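Long-range contacts in oxalate biosynthetic component 1 (Burkholderia thailandensis, PDB 5IKY), which produces oxalate in quorum sensing-dependent oxalogenesis as a bifunctional enzyme that unites serine hydrolase and lyase activities: residues Leu400-Thr405 against Leu427-Leu432; Ser360-Gln365 against Lys438-Phe443; Ala216-Ala221 against Val501-Arg505. All coordinates share one frame; numbering follows the deposited sequence.

Contact 1 of 3, residues Leu400-Thr405 against Leu427-Leu432; sequences LIDVPT and LAATQL
The amide of Gln431 and the carboxylate of Asp402 stand almost perpendicular, their planes 83° apart. Asp402 OD2 sits in front of the amide, between its two ends and tilted out of its plane, 2.8 Å from Gln431 NE2; it is as near to OE1, another acceptor, so the fine detail here is doubtful. From above the plane of the amide carbonyl comes the backbone of Asp402, whose N donates to Gln431 OE1 over 3.0 Å in a nearly straight bond (168°). A water adds a second donor to that oxygen, at 2.9 Å from Gln431 OE1, and links it to Leu400 O. The bend in the Gln431 chain, chi2 -93°, turns its amide toward the loop.

This illustrates how a helix start can be moored to a neighbouring helix. Asp402 is the N-cap of helix 403-415, with Asp402 OD1 accepting from Thr405 N at 2.7 Å; this helix and helix 418-442 both lie between strands 375-380 and 446-451 of the (beta/alpha)8 (TIM) barrel in sequence.

Apolar packing flanks these polar groups. Thr405 CG2 rests 3.9 Å from Gln431 CG, on the methylene part of that side chain. Leu432 CD2 packs against Leu400 CB at 3.9 Å and also meets Ile401 CG1, while Val463 of helix 460-466 touches Leu432 and Ala428. Ile401 CD1 reaches Ala428 CB, 4.3 Å away.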
loop_
_atom_site.group_PDB
_atom_site.type_symbol
_atom_site.label_atom_id
_atom_site.label_comp_id
_atom_site.label_asym_id
_atom_site.label_seq_id
_atom_site.Cartn_x
_atom_site.Cartn_y
_atom_site.Cartn_z
ATOM N N LEU A 400 -14.798 -16.493 -28.502
ATOM C CA LEU A 400 -15.940 -15.924 -27.793
ATOM C C LEU A 400 -16.586 -14.838 -28.640
ATOM O O LEU A 400 -17.807 -14.779 -28.774
ATOM C CB LEU A 400 -15.514 -15.361 -26.437
ATOM C CG LEU A 400 -14.977 -16.372 -25.423
ATOM C CD1 LEU A 400 -14.627 -15.679 -24.116
ATOM C CD2 LEU A 400 -15.987 -17.488 -25.189
ATOM N N ILE A 401 -15.747 -13.978 -29.207
ATOM C CA ILE A 401 -16.182 -13.036 -30.226
ATOM C C ILE A 401 -15.683 -13.549 -31.569
ATOM O O ILE A 401 -14.475 -13.653 -31.777
ATOM C CB ILE A 401 -15.643 -11.615 -29.969
ATOM C CG1 ILE A 401 -16.067 -11.125 -28.585
ATOM C CG2 ILE A 401 -16.124 -10.654 -31.047
ATOM C CD1 ILE A 401 -15.629 -9.712 -28.279
ATOM N N ASP A 402 -16.601 -13.889 -32.470
ATOM C CA ASP A 402 -16.200 -14.479 -33.744
ATOM C C ASP A 402 -15.295 -13.521 -34.509
ATOM O O ASP A 402 -15.430 -12.302 -34.398
ATOM C CB ASP A 402 -17.418 -14.869 -34.596
ATOM C CG ASP A 402 -18.256 -13.677 -35.015
ATOM O OD1 ASP A 402 -17.847 -12.950 -35.945
ATOM O OD2 ASP A 402 -19.342 -13.478 -34.433
ATOM N N VAL A 403 -14.360 -14.091 -35.261
ATOM C CA VAL A 403 -13.358 -13.321 -35.994
ATOM C C VAL A 403 -13.944 -12.239 -36.920
ATOM O O VAL A 403 -13.427 -11.121 -36.945
ATOM C CB VAL A 403 -12.443 -14.264 -36.815
ATOM C CG1 VAL A 403 -11.473 -13.470 -37.669
ATOM C CG2 VAL A 403 -11.694 -15.209 -35.883
ATOM N N PRO A 404 -15.017 -12.553 -37.679
ATOM C CA PRO A 404 -15.608 -11.464 -38.469
ATOM C C PRO A 404 -16.072 -10.282 -37.616
ATOM O O PRO A 404 -15.915 -9.132 -38.027
ATOM C CB PRO A 404 -16.803 -12.137 -39.152
ATOM C CG PRO A 404 -16.405 -13.557 -39.266
ATOM C CD PRO A 404 -15.632 -13.853 -38.013
ATOM N N THR A 405 -16.625 -10.567 -36.442
ATOM C CA THR A 405 -17.099 -9.512 -35.555
ATOM C C THR A 405 -15.929 -8.755 -34.929
ATOM O O THR A 405 -16.001 -7.539 -34.748
ATOM C CB THR A 405 -18.007 -10.070 -34.442
ATOM O OG1 THR A 405 -19.092 -10.797 -35.032
ATOM C CG2 THR A 405 -18.575 -8.942 -33.592
ATOM N N LEU A 427 -21.661 -4.563 -30.333
ATOM C CA LEU A 427 -21.169 -5.759 -31.012
ATOM C C LEU A 427 -20.469 -6.700 -30.038
ATOM O O LEU A 427 -20.692 -7.909 -30.058
ATOM C CB LEU A 427 -20.215 -5.380 -32.148
ATOM C CG LEU A 427 -20.843 -4.868 -33.446
ATOM C CD1 LEU A 427 -19.768 -4.550 -34.478
ATOM C CD2 LEU A 427 -21.835 -5.877 -33.993
ATOM N N ALA A 428 -19.625 -6.133 -29.183
ATOM C CA ALA A 428 -18.867 -6.921 -28.217
ATOM C C ALA A 428 -19.779 -7.530 -27.155
ATOM O O ALA A 428 -19.640 -8.704 -26.807
ATOM C CB ALA A 428 -17.794 -6.062 -27.566
ATOM N N ALA A 429 -20.714 -6.731 -26.651
ATOM C CA ALA A 429 -21.618 -7.176 -25.595
ATOM C C ALA A 429 -22.589 -8.253 -26.077
ATOM O O ALA A 429 -22.844 -9.229 -25.372
ATOM C CB ALA A 429 -22.385 -5.991 -25.030
ATOM N N THR A 430 -23.128 -8.070 -27.278
ATOM C CA THR A 430 -24.085 -9.017 -27.846
ATOM C C THR A 430 -23.449 -10.389 -28.065
ATOM O O THR A 430 -24.094 -11.422 -27.884
ATOM C CB THR A 430 -24.656 -8.493 -29.177
ATOM O OG1 THR A 430 -25.309 -7.238 -28.952
ATOM C CG2 THR A 430 -25.653 -9.475 -29.762
ATOM N N GLN A 431 -22.173 -10.392 -28.438
ATOM C CA GLN A 431 -21.440 -11.631 -28.668
ATOM C C GLN A 431 -21.074 -12.341 -27.365
ATOM O O GLN A 431 -21.024 -13.570 -27.311
ATOM C CB GLN A 431 -20.171 -11.349 -29.475
ATOM C CG GLN A 431 -20.422 -11.054 -30.941
ATOM C CD GLN A 431 -20.322 -12.297 -31.802
ATOM O OE1 GLN A 431 -19.418 -13.116 -31.625
ATOM N NE2 GLN A 431 -21.253 -12.448 -32.736
ATOM N N LEU A 432 -20.815 -11.563 -26.318
ATOM C CA LEU A 432 -20.363 -12.119 -25.047
ATOM C C LEU A 432 -21.520 -12.499 -24.128
ATOM O O LEU A 432 -21.390 -13.404 -23.302
ATOM C CB LEU A 432 -19.445 -11.125 -24.334
ATOM C CG LEU A 432 -18.053 -10.932 -24.939
ATOM C CD1 LEU A 432 -17.326 -9.795 -24.241
ATOM C CD2 LEU A 432 -17.246 -12.217 -24.854
HETATM O O HOH W 1 -19.791 -15.732 -30.326
#

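Contact 2 of 3, residues Ser360-Gln365 against Lys438-Phe443; sequences SVTLYQ and KLRDNF
Val361 and Asn442 lead the packing where the last turn of helix 418-442 meets the loop between helices 354-360 and 365-370, on the helical layer of the TIM barrel. The case shows how a helix end, just before the chain enters strand 446-451, is held from the side.

In van der Waals packing, Val361 CB lies over the amide of Asn442, 3.6 Å from CG. Val361 CG1, anti to its own carbonyl carbon (chi1 -56°), makes apolar contacts with Leu439 CD2 at 4.1 Å and with Phe443 CE2.

The Phe443 ring meets polar backbone too: Ser360 O approaches its edge, near the ring plane, 3.4 Å from CZ. Gln365 and the ring run past one another with opposed headings, Gln365 CG 3.9 Å from Phe443 CZ, and the amide is inclined 29° to the ring plane. Beyond these segments, Phe377 of strand 375-380 meets the same ring.

One hydrogen bond crosses the contact, from a side chain to the helix backbone. Gln365 NE2 donates to Asn442 O at 2.6 Å; the nitrogen lies almost on the extension of the C=O bond, although the N-H itself is bent (143°). Within the helix, Asn442 ND2 is tied to Lys438 O, 2.8 Å away and in the plane of the Asn442 amide.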
loop_
_atom_site.group_PDB
_atom_site.type_symbol
_atom_site.label_atom_id
_atom_site.label_comp_id
_atom_site.label_asym_id
_atom_site.label_seq_id
_atom_site.Cartn_x
_atom_site.Cartn_y
_atom_site.Cartn_z
ATOM N N SER A 360 -17.277 -26.460 -19.144
ATOM C CA SER A 360 -17.436 -25.942 -17.789
ATOM C C SER A 360 -18.841 -26.155 -17.233
ATOM O O SER A 360 -18.999 -26.518 -16.069
ATOM C CB SER A 360 -17.100 -24.450 -17.745
ATOM O OG SER A 360 -15.729 -24.230 -18.004
ATOM N N VAL A 361 -19.859 -25.925 -18.058
ATOM C CA VAL A 361 -21.235 -25.964 -17.571
ATOM C C VAL A 361 -21.823 -27.369 -17.613
ATOM O O VAL A 361 -22.951 -27.590 -17.167
ATOM C CB VAL A 361 -22.144 -25.017 -18.373
ATOM C CG1 VAL A 361 -21.582 -23.602 -18.341
ATOM C CG2 VAL A 361 -22.305 -25.513 -19.806
ATOM N N THR A 362 -21.066 -28.319 -18.148
ATOM C CA THR A 362 -21.535 -29.696 -18.192
ATOM C C THR A 362 -20.650 -30.608 -17.353
ATOM O O THR A 362 -20.926 -30.856 -16.181
ATOM C CB THR A 362 -21.598 -30.239 -19.642
ATOM O OG1 THR A 362 -20.302 -30.167 -20.251
ATOM C CG2 THR A 362 -22.586 -29.436 -20.469
ATOM N N LEU A 363 -19.576 -31.090 -17.961
ATOM C CA LEU A 363 -18.757 -32.131 -17.361
ATOM C C LEU A 363 -17.972 -31.661 -16.138
ATOM O O LEU A 363 -17.754 -32.430 -15.199
ATOM C CB LEU A 363 -17.796 -32.682 -18.406
ATOM C CG LEU A 363 -17.355 -34.127 -18.226
ATOM C CD1 LEU A 363 -18.546 -35.043 -17.990
ATOM C CD2 LEU A 363 -16.630 -34.529 -19.475
ATOM N N TYR A 364 -17.547 -30.403 -16.152
ATOM C CA TYR A 364 -16.743 -29.860 -15.063
ATOM C C TYR A 364 -17.561 -29.034 -14.079
ATOM O O TYR A 364 -17.015 -28.496 -13.117
ATOM C CB TYR A 364 -15.597 -29.008 -15.620
ATOM C CG TYR A 364 -14.412 -29.824 -16.072
ATOM C CD1 TYR A 364 -13.427 -30.215 -15.169
ATOM C CD2 TYR A 364 -14.282 -30.218 -17.397
ATOM C CE1 TYR A 364 -12.343 -30.970 -15.580
ATOM C CE2 TYR A 364 -13.200 -30.965 -17.817
ATOM C CZ TYR A 364 -12.236 -31.343 -16.905
ATOM O OH TYR A 364 -11.162 -32.095 -17.320
ATOM N N GLN A 365 -18.867 -28.942 -14.314
ATOM C CA GLN A 365 -19.732 -28.120 -13.475
ATOM C C GLN A 365 -19.626 -28.525 -12.012
ATOM O O GLN A 365 -19.384 -27.688 -11.144
ATOM C CB GLN A 365 -21.182 -28.213 -13.948
ATOM C CG GLN A 365 -22.064 -27.065 -13.482
ATOM C CD GLN A 365 -22.543 -27.229 -12.049
ATOM O OE1 GLN A 365 -22.604 -28.343 -11.524
ATOM N NE2 GLN A 365 -22.874 -26.117 -11.405
ATOM N N LYS A 438 -24.835 -17.939 -19.785
ATOM C CA LYS A 438 -24.691 -19.384 -19.668
ATOM C C LYS A 438 -23.940 -19.764 -18.393
ATOM O O LYS A 438 -24.308 -20.719 -17.708
ATOM C CB LYS A 438 -23.975 -19.949 -20.895
ATOM C CG LYS A 438 -24.068 -21.459 -21.036
ATOM C CD LYS A 438 -23.356 -21.933 -22.293
ATOM C CE LYS A 438 -24.118 -23.051 -22.981
ATOM N NZ LYS A 438 -23.317 -23.647 -24.086
ATOM N N LEU A 439 -22.897 -19.004 -18.074
ATOM C CA LEU A 439 -22.090 -19.265 -16.884
ATOM C C LEU A 439 -22.857 -18.973 -15.592
ATOM O O LEU A 439 -22.765 -19.731 -14.629
ATOM C CB LEU A 439 -20.801 -18.440 -16.927
ATOM C CG LEU A 439 -19.773 -18.855 -17.984
ATOM C CD1 LEU A 439 -18.632 -17.854 -18.046
ATOM C CD2 LEU A 439 -19.246 -20.252 -17.699
ATOM N N ARG A 440 -23.608 -17.876 -15.575
ATOM C CA ARG A 440 -24.417 -17.519 -14.409
ATOM C C ARG A 440 -25.535 -18.534 -14.163
ATOM O O ARG A 440 -25.884 -18.816 -13.018
ATOM C CB ARG A 440 -25.029 -16.126 -14.577
ATOM C CG ARG A 440 -24.060 -15.040 -15.003
ATOM C CD ARG A 440 -23.521 -14.246 -13.832
ATOM N NE ARG A 440 -23.101 -12.914 -14.256
ATOM C CZ ARG A 440 -22.272 -12.132 -13.570
ATOM N NH1 ARG A 440 -21.950 -10.936 -14.039
ATOM N NH2 ARG A 440 -21.757 -12.551 -12.421
ATOM N N ASP A 441 -26.098 -19.076 -15.240
ATOM C CA ASP A 441 -27.211 -20.016 -15.128
ATOM C C ASP A 441 -26.777 -21.368 -14.569
ATOM O O ASP A 441 -27.557 -22.052 -13.906
ATOM C CB ASP A 441 -27.885 -20.213 -16.487
ATOM C CG ASP A 441 -28.650 -18.984 -16.942
ATOM O OD1 ASP A 441 -28.783 -18.035 -16.140
ATOM O OD2 ASP A 441 -29.122 -18.969 -18.099
ATOM N N ASN A 442 -25.533 -21.750 -14.835
ATOM C CA ASN A 442 -25.019 -23.032 -14.366
ATOM C C ASN A 442 -24.151 -22.914 -13.114
ATOM O O ASN A 442 -23.753 -23.921 -12.530
ATOM C CB ASN A 442 -24.230 -23.721 -15.479
ATOM C CG ASN A 442 -25.122 -24.198 -16.607
ATOM O OD1 ASN A 442 -25.572 -25.345 -16.614
ATOM N ND2 ASN A 442 -25.387 -23.318 -17.566
ATOM N N PHE A 443 -23.866 -21.686 -12.700
ATOM C CA PHE A 443 -23.091 -21.458 -11.487
ATOM C C PHE A 443 -23.750 -20.377 -10.638
ATOM O O PHE A 443 -23.502 -19.187 -10.840
ATOM C CB PHE A 443 -21.648 -21.071 -11.824
ATOM C CG PHE A 443 -20.855 -22.182 -12.454
ATOM C CD1 PHE A 443 -20.304 -23.185 -11.674
ATOM C CD2 PHE A 443 -20.655 -22.223 -13.826
ATOM C CE1 PHE A 443 -19.573 -24.211 -12.248
ATOM C CE2 PHE A 443 -19.924 -23.247 -14.405
ATOM C CZ PHE A 443 -19.384 -24.241 -13.616
#

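Contact 3 of 3, residues Ala216-Ala221 against Val501-Arg505; sequences ALREGA and VRWLR
Two arginines grip Glu219 OE1: Arg505 NH2 at 2.8 Å, and Arg502 NH1 more weakly at 3.4 Å. Arg502 NH1 lies about equally far from Glu219 OE2, at 3.5 Å, with a weak bond there too. Glu219 stands just before Gly220, whose positive phi makes the Schellman motif that closes helix 206-218 of the TIM barrel; helix 497-510 lies alongside. It exemplifies a helix terminus fastened to a neighbouring helix by a salt-bridge network together with a bond to its backbone.

The two guanidinium groups are set differently. That of Arg505 is nearly coplanar with the carboxylate (11° apart) and presents a side edge, NH2 to Glu219 OE1 and NE to the backbone Glu219 O at 2.8 Å; the bend of its chain at chi3, 54°, brings NE to that carbonyl. The Arg502 plane is turned 89° from the carboxylate, and its extended chain passes obliquely by, with Arg502 CB 3.5 Å from Glu219 OE1.

Both arginines have further acidic partners: Arg505 NH1 pairs with Glu509, and Arg502 NH2 with Asp1018 of the C-terminal hydrolase-family region. Next to the network Val501 makes the apolar contacts, CG2 facing Ala216 CB and CG1 lying 3.8 Å from Glu219 CB.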
loop_
_atom_site.group_PDB
_atom_site.type_symbol
_atom_site.label_atom_id
_atom_site.label_comp_id
_atom_site.label_asym_id
_atom_site.label_seq_id
_atom_site.Cartn_x
_atom_site.Cartn_y
_atom_site.Cartn_z
ATOM N N ALA A 216 1.096 -1.862 -9.241
ATOM C CA ALA A 216 -0.276 -2.155 -9.621
ATOM C C ALA A 216 -1.201 -2.144 -8.409
ATOM O O ALA A 216 -2.320 -1.634 -8.473
ATOM C CB ALA A 216 -0.347 -3.495 -10.329
ATOM N N LEU A 217 -0.723 -2.703 -7.301
ATOM C CA LEU A 217 -1.524 -2.811 -6.086
ATOM C C LEU A 217 -1.807 -1.452 -5.442
ATOM O O LEU A 217 -2.915 -1.211 -4.959
ATOM C CB LEU A 217 -0.830 -3.736 -5.082
ATOM C CG LEU A 217 -0.864 -5.218 -5.465
ATOM C CD1 LEU A 217 0.233 -5.999 -4.757
ATOM C CD2 LEU A 217 -2.231 -5.812 -5.152
ATOM N N ARG A 218 -0.818 -0.562 -5.439
ATOM C CA ARG A 218 -1.007 0.742 -4.809
ATOM C C ARG A 218 -1.887 1.647 -5.667
ATOM O O ARG A 218 -2.411 2.651 -5.185
ATOM C CB ARG A 218 0.338 1.418 -4.520
ATOM C CG ARG A 218 1.130 1.865 -5.735
ATOM C CD ARG A 218 2.392 2.603 -5.291
ATOM N NE ARG A 218 3.173 3.136 -6.406
ATOM C CZ ARG A 218 4.404 2.739 -6.713
ATOM N NH1 ARG A 218 5.040 3.282 -7.743
ATOM N NH2 ARG A 218 5.001 1.802 -5.992
ATOM N N GLU A 219 -2.060 1.282 -6.933
ATOM C CA GLU A 219 -2.939 2.036 -7.820
ATOM C C GLU A 219 -4.379 1.534 -7.766
ATOM O O GLU A 219 -5.270 2.135 -8.362
ATOM C CB GLU A 219 -2.428 1.990 -9.263
ATOM C CG GLU A 219 -1.152 2.796 -9.507
ATOM C CD GLU A 219 -1.362 4.304 -9.426
ATOM O OE1 GLU A 219 -2.520 4.751 -9.272
ATOM O OE2 GLU A 219 -0.360 5.045 -9.520
ATOM N N GLY A 220 -4.608 0.430 -7.061
ATOM C CA GLY A 220 -5.962 -0.040 -6.838
ATOM C C GLY A 220 -6.265 -1.483 -7.200
ATOM O O GLY A 220 -7.372 -1.953 -6.957
ATOM N N ALA A 221 -5.300 -2.190 -7.779
ATOM C CA ALA A 221 -5.511 -3.591 -8.133
ATOM C C ALA A 221 -5.692 -4.441 -6.882
ATOM O O ALA A 221 -5.015 -4.229 -5.877
ATOM C CB ALA A 221 -4.350 -4.118 -8.967
ATOM N N VAL A 501 -3.538 0.497 -14.579
ATOM C CA VAL A 501 -4.476 0.392 -13.467
ATOM C C VAL A 501 -4.948 1.784 -13.059
ATOM O O VAL A 501 -6.122 1.990 -12.749
ATOM C CB VAL A 501 -3.848 -0.324 -12.255
ATOM C CG1 VAL A 501 -4.797 -0.300 -11.071
ATOM C CG2 VAL A 501 -3.491 -1.756 -12.614
ATOM N N ARG A 502 -4.024 2.738 -13.078
ATOM C CA ARG A 502 -4.346 4.123 -12.764
ATOM C C ARG A 502 -5.356 4.677 -13.760
ATOM O O ARG A 502 -6.328 5.330 -13.381
ATOM C CB ARG A 502 -3.083 4.983 -12.762
ATOM C CG ARG A 502 -3.335 6.440 -12.415
ATOM C CD ARG A 502 -2.051 7.249 -12.457
ATOM N NE ARG A 502 -2.264 8.620 -12.005
ATOM C CZ ARG A 502 -2.205 9.001 -10.732
ATOM N NH1 ARG A 502 -1.942 8.113 -9.784
ATOM N NH2 ARG A 502 -2.413 10.271 -10.407
ATOM N N TRP A 503 -5.117 4.406 -15.038
ATOM C CA TRP A 503 -6.026 4.828 -16.093
ATOM C C TRP A 503 -7.413 4.215 -15.904
ATOM O O TRP A 503 -8.424 4.907 -16.018
ATOM C CB TRP A 503 -5.463 4.449 -17.465
ATOM C CG TRP A 503 -6.475 4.526 -18.566
ATOM C CD1 TRP A 503 -6.828 5.634 -19.281
ATOM C CD2 TRP A 503 -7.273 3.450 -19.073
ATOM N NE1 TRP A 503 -7.794 5.314 -20.204
ATOM C CE2 TRP A 503 -8.086 3.980 -20.095
ATOM C CE3 TRP A 503 -7.378 2.091 -18.761
ATOM C CZ2 TRP A 503 -8.990 3.196 -20.810
ATOM C CZ3 TRP A 503 -8.279 1.314 -19.472
ATOM C CH2 TRP A 503 -9.072 1.869 -20.484
ATOM N N LEU A 504 -7.451 2.920 -15.609
ATOM C CA LEU A 504 -8.711 2.213 -15.403
ATOM C C LEU A 504 -9.459 2.743 -14.184
ATOM O O LEU A 504 -10.678 2.912 -14.218
ATOM C CB LEU A 504 -8.464 0.711 -15.253
ATOM C CG LEU A 504 -9.690 -0.163 -14.977
ATOM C CD1 LEU A 504 -10.742 0.028 -16.055
ATOM C CD2 LEU A 504 -9.298 -1.627 -14.866
ATOM N N ARG A 505 -8.721 3.003 -13.107
ATOM C CA ARG A 505 -9.316 3.510 -11.875
ATOM C C ARG A 505 -9.948 4.885 -12.068
ATOM O O ARG A 505 -11.076 5.116 -11.637
ATOM C CB ARG A 505 -8.273 3.574 -10.756
ATOM C CG ARG A 505 -8.775 4.272 -9.500
ATOM C CD ARG A 505 -7.793 4.154 -8.345
ATOM N NE ARG A 505 -6.456 4.625 -8.693
ATOM C CZ ARG A 505 -6.075 5.898 -8.648
ATOM N NH1 ARG A 505 -6.935 6.836 -8.276
ATOM N NH2 ARG A 505 -4.837 6.234 -8.981
#

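All three contacts join elements around one TIM barrel, yet their chemistry changes with place. Contacts 1 and 2 share helix 418-442, their centres about 20 Å apart, and both are only partly buried, about 37 and 36 Å from the centre of the chain. Their polar bonds across the contact pair an amide side chain with a backbone group, beside apolar packing, and neither has a salt bridge across it: contact 1 secures the start of another helix, while contact 2 holds the helix's own end against a loop. Contact 3 is buried, about 11 Å from the chain's centre, and joins helices 206-218 and 497-510. There a salt-bridge network, running on toward the C-terminal region, is joined by the packing of Val501.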